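Side-chain contact in thermostable carboxypeptidase 1 (Pyrococcus furiosus, PDB 1KA2), which removes amino acids one after another from the C-terminus of peptides, with broad specificity, as a cobalt-dependent metallocarboxypeptidase, and forms a homodimer: residues 292-295 and 296-299. Numbering follows the deposited sequence.
Sequences GVSL and GIHE. With MG (magnesium ion), chain B.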
ATOM      1  N   GLY A 292     -19.304  -4.275  -6.848  1.00 34.27           N
ATOM      2  CA  GLY A 292     -20.326  -5.223  -6.420  1.00 32.68           C
ATOM      3  C   GLY A 292     -21.405  -4.617  -5.538  1.00 30.66           C
ATOM      4  O   GLY A 292     -21.116  -3.890  -4.597  1.00 30.60           O
ATOM      5  N   VAL A 293     -22.659  -4.951  -5.816  1.00 31.07           N
ATOM      6  CA  VAL A 293     -23.759  -4.377  -5.062  1.00 29.24           C
ATOM      7  C   VAL A 293     -23.943  -4.801  -3.594  1.00 28.87           C
ATOM      8  O   VAL A 293     -24.438  -4.021  -2.802  1.00 28.72           O
ATOM      9  CB  VAL A 293     -25.111  -4.540  -5.850  1.00 30.40           C
ATOM     10  CG1 VAL A 293     -25.666  -5.989  -5.713  1.00 25.78           C
ATOM     11  CG2 VAL A 293     -26.099  -3.494  -5.358  1.00 30.54           C
ATOM     12  N   SER A 294     -23.543  -6.011  -3.223  1.00 29.65           N
ATOM     13  CA  SER A 294     -23.727  -6.443  -1.842  1.00 30.07           C
ATOM     14  C   SER A 294     -22.955  -7.692  -1.495  1.00 29.08           C
ATOM     15  O   SER A 294     -22.424  -8.365  -2.368  1.00 29.56           O
ATOM     16  CB  SER A 294     -25.207  -6.724  -1.567  1.00 30.10           C
ATOM     17  OG  SER A 294     -25.604  -7.860  -2.305  1.00 30.52           O
ATOM     18  N   LEU A 295     -22.927  -8.014  -0.205  1.00 30.18           N
ATOM     19  CA  LEU A 295     -22.252  -9.223   0.268  1.00 31.11           C
ATOM     20  C   LEU A 295     -22.849 -10.473  -0.342  1.00 29.75           C
ATOM     21  O   LEU A 295     -22.127 -11.416  -0.661  1.00 29.17           O
ATOM     22  CB  LEU A 295     -22.364  -9.359   1.787  1.00 32.62           C
ATOM     23  CG  LEU A 295     -21.651  -8.353   2.681  1.00 37.02           C
ATOM     24  CD1 LEU A 295     -21.857  -8.736   4.172  1.00 38.23           C
ATOM     25  CD2 LEU A 295     -20.169  -8.359   2.292  1.00 36.90           C
ATOM     26  N   GLY A 296     -24.173 -10.497  -0.470  1.00 29.70           N
ATOM     27  CA  GLY A 296     -24.821 -11.676  -1.026  1.00 28.97           C
ATOM     28  C   GLY A 296     -24.553 -11.931  -2.500  1.00 27.17           C
ATOM     29  O   GLY A 296     -24.287 -13.054  -2.911  1.00 27.02           O
ATOM     30  N   ILE A 297     -24.619 -10.888  -3.309  1.00 28.96           N
ATOM     31  CA  ILE A 297     -24.341 -11.063  -4.735  1.00 30.32           C
ATOM     32  C   ILE A 297     -22.854 -11.405  -4.884  1.00 31.31           C
ATOM     33  O   ILE A 297     -22.476 -12.206  -5.740  1.00 32.68           O
ATOM     34  CB  ILE A 297     -24.670  -9.784  -5.554  1.00 30.88           C
ATOM     35  CG1 ILE A 297     -26.135  -9.397  -5.324  1.00 31.76           C
ATOM     36  CG2 ILE A 297     -24.419 -10.032  -7.051  1.00 31.57           C
ATOM     37  CD1 ILE A 297     -27.121 -10.471  -5.724  1.00 28.31           C
ATOM     38  N   HIS A 298     -22.003 -10.805  -4.047  1.00 30.38           N
ATOM     39  CA  HIS A 298     -20.569 -11.089  -4.144  1.00 30.74           C
ATOM     40  C   HIS A 298     -20.299 -12.555  -3.841  1.00 28.70           C
ATOM     41  O   HIS A 298     -19.536 -13.204  -4.541  1.00 27.61           O
ATOM     42  CB  HIS A 298     -19.754 -10.196  -3.203  1.00 29.47           C
ATOM     43  CG  HIS A 298     -18.754  -9.335  -3.916  1.00 33.21           C
ATOM     44  ND1 HIS A 298     -17.623  -9.846  -4.517  1.00 32.86           N
ATOM     45  CD2 HIS A 298     -18.731  -7.999  -4.147  1.00 32.45           C
ATOM     46  CE1 HIS A 298     -16.945  -8.863  -5.084  1.00 32.05           C
ATOM     47  NE2 HIS A 298     -17.597  -7.734  -4.875  1.00 29.23           N
ATOM     48  N   GLU A 299     -20.940 -13.087  -2.809  1.00 28.85           N
ATOM     49  CA  GLU A 299     -20.751 -14.491  -2.474  1.00 28.14           C
ATOM     50  C   GLU A 299     -21.393 -15.427  -3.502  1.00 27.84           C
ATOM     51  O   GLU A 299     -21.110 -16.622  -3.516  1.00 26.93           O
ATOM     52  CB  GLU A 299     -21.279 -14.769  -1.065  1.00 29.97           C
ATOM     53  CG  GLU A 299     -20.294 -14.319   0.018  1.00 30.90           C
ATOM     54  CD  GLU A 299     -19.096 -15.243   0.143  1.00 32.87           C
ATOM     55  OE1 GLU A 299     -19.183 -16.306   0.769  1.00 30.16           O
ATOM     56  OE2 GLU A 299     -18.028 -14.941  -0.394  1.00 35.26           O
TER
HETATM   57 MG    MG B 501     -15.931 -14.676  -0.035  1.00 36.05          MG
HETATM   58  O   HOH W   1     -13.891 -14.268   0.661  1.00 35.72           O
HETATM   59  O   HOH W   2     -16.404 -13.044   1.305  1.00 37.81           O
HETATM   60  O   HOH W   3     -16.349 -15.830   1.827  1.00 33.55           O
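S294 caps the first turn of helix 295-309: its OG accepts a weak but nearly straight hydrogen bond from I297 N (3.3 Å, 173° at the hydrogen). S294 OG sits between the backbone N and the carbonyl carbon (chi1 68°), where it meets the I297 amide and lies 3.4 Å from I297 CG1. The same hydroxyl is hydrogen-bonded to E164, whose carboxylate reaches G296 N as well, so S294 and E164 together serve the helix's opening amides. S294 O accepts from H298 N at 3.0 Å. L295 points away from 296-299, its side chain touching T422 and Y419, while L295 O accepts from E299 N at 3.0 Å in the next i to i+4 bond. V293 CG1 packs tightly on I297 CG1 (3.5 Å). This first turn leads into the HES/GQ motif of the M32 peptidases, which begins at H298, and E299 binds the magnesium ion through OE2 at 2.1 Å, alongside H269 and H273 of the HEXXH helix. The H298 ring leans obliquely back toward the loop, CD2 lying 3.9 Å from G292 CA, while its two nitrogens are hydrogen-bonded to H273 and E277. A leucine in place of H298 would probably leave H273 ND1 without this second-shell partner and its metal-binding imidazole less firmly oriented. E299 bends at chi2 (-74°), CG staying 3.5 Å from L295 O as the carboxylate turns to the metal, where S302 also hydrogen-bonds OE2.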